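Local coordinates for probable acetyltransferase (Pseudomonas aeruginosa PAO1, PDB 2EUI), which is of unknown function but probably transfers an acyl group from a coenzyme A donor to an unidentified acceptor, at residues D122-V125 against A126-V129. Residues are numbered along the deposited sequence; the frame is centred on the assembly and turned at random.
Sequences DNEV and AQKV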
# COMPACT_ATOMS: atom_id res chain seq x y z
N ASP A 122 0.07 -5.84 18.61
CA ASP A 122 -0.55 -5.55 19.90
C ASP A 122 -2.01 -5.07 19.82
O ASP A 122 -2.50 -4.43 20.76
CB ASP A 122 0.27 -4.49 20.64
CG ASP A 122 1.54 -5.05 21.25
OD1 ASP A 122 2.18 -5.92 20.61
OD2 ASP A 122 1.91 -4.61 22.36
N ASN A 123 -2.71 -5.37 18.73
CA ASN A 123 -4.11 -4.94 18.59
C ASN A 123 -5.09 -6.10 18.50
O ASN A 123 -5.82 -6.21 17.51
CB ASN A 123 -4.31 -4.06 17.36
CG ASN A 123 -3.59 -2.74 17.46
OD1 ASN A 123 -3.27 -2.27 18.55
ND2 ASN A 123 -3.33 -2.12 16.31
N GLU A 124 -5.11 -6.96 19.51
CA GLU A 124 -6.00 -8.12 19.54
C GLU A 124 -7.40 -7.78 19.02
O GLU A 124 -7.91 -8.43 18.12
CB GLU A 124 -6.15 -8.66 20.96
CG GLU A 124 -4.85 -8.90 21.72
CD GLU A 124 -3.85 -9.73 20.95
OE1 GLU A 124 -4.27 -10.50 20.06
OE2 GLU A 124 -2.65 -9.62 21.26
N VAL A 125 -8.02 -6.77 19.61
CA VAL A 125 -9.36 -6.38 19.21
C VAL A 125 -9.38 -6.07 17.72
O VAL A 125 -10.10 -6.71 16.96
CB VAL A 125 -9.87 -5.15 20.02
CG1 VAL A 125 -11.31 -4.85 19.67
CG2 VAL A 125 -9.74 -5.42 21.51
N ALA A 126 -8.59 -5.09 17.31
CA ALA A 126 -8.50 -4.69 15.91
C ALA A 126 -8.40 -5.90 14.98
O ALA A 126 -9.13 -6.01 13.98
CB ALA A 126 -7.31 -3.77 15.70
N GLN A 127 -7.48 -6.80 15.31
CA GLN A 127 -7.24 -8.01 14.53
C GLN A 127 -8.45 -8.93 14.50
O GLN A 127 -8.71 -9.59 13.49
CB GLN A 127 -6.06 -8.77 15.10
CG GLN A 127 -4.83 -7.93 15.30
CD GLN A 127 -3.77 -8.66 16.09
OE1 GLN A 127 -4.08 -9.28 17.11
NE2 GLN A 127 -2.53 -8.58 15.64
N LYS A 128 -9.18 -8.99 15.60
CA LYS A 128 -10.36 -9.85 15.68
C LYS A 128 -11.41 -9.38 14.68
O LYS A 128 -11.96 -10.19 13.93
CB LYS A 128 -10.94 -9.81 17.10
CG LYS A 128 -11.87 -10.98 17.41
CD LYS A 128 -13.02 -10.57 18.33
CE LYS A 128 -14.02 -9.68 17.60
NZ LYS A 128 -14.59 -10.39 16.42
N VAL A 129 -11.68 -8.08 14.67
CA VAL A 129 -12.65 -7.49 13.76
C VAL A 129 -12.28 -7.82 12.32
O VAL A 129 -13.13 -8.22 11.53
CB VAL A 129 -12.68 -5.97 13.92
CG1 VAL A 129 -13.65 -5.35 12.92
CG2 VAL A 129 -13.05 -5.62 15.34
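Asn123 and Gln127 meet at the N-terminal first turn of the short helix 124-131, which in this GNAT-type fold follows strand 112-120 at the edge of the mixed sheet. Asn123 occupies the N-cap position and enters the helix through its main chain: Gln127 N reaches Asn123 O at 2.8 Å, with an N-H...O angle of 173°. The next i to i+4 bonds, from Lys128 N to Glu124 O and from Val129 N to Val125 O, continue the alpha-helical pattern, while a weak second contact from Lys128 N to Val125 O has a more bent geometry. The turn illustrates how main-chain bonds can close the start of a helix while its side chains face different neighbours. The methyl of Ala126 lies beside the CB of Asn123 and close to Asn123 O. Gln127 runs back along the helix toward its start: CG lies anti to its own carbonyl carbon (chi1 -51°) and the chain beyond it is extended, which lays CG over the carbonyl oxygen of Asn123 and brings the amide alongside Glu124. The two side chains point the same way, with the glutamate chain bent about its CB-CG bond and the carboxylate and amide planes turned 76° apart. Gln127 is buried, and Lys142 of the second subunit packs on it, so Gln127 also takes part in the packing between the subunits. On another face, Val125 and Val129 both touch Arg92 of helix 92-109, and Val129 reaches Leu100 as well, joining the two helices. Lys128 sets its CB near Val125 O before its bent chain leads away, whereas Val129 brings one methyl to that same oxygen, CG2 lying 3.5 Å from Val125 O.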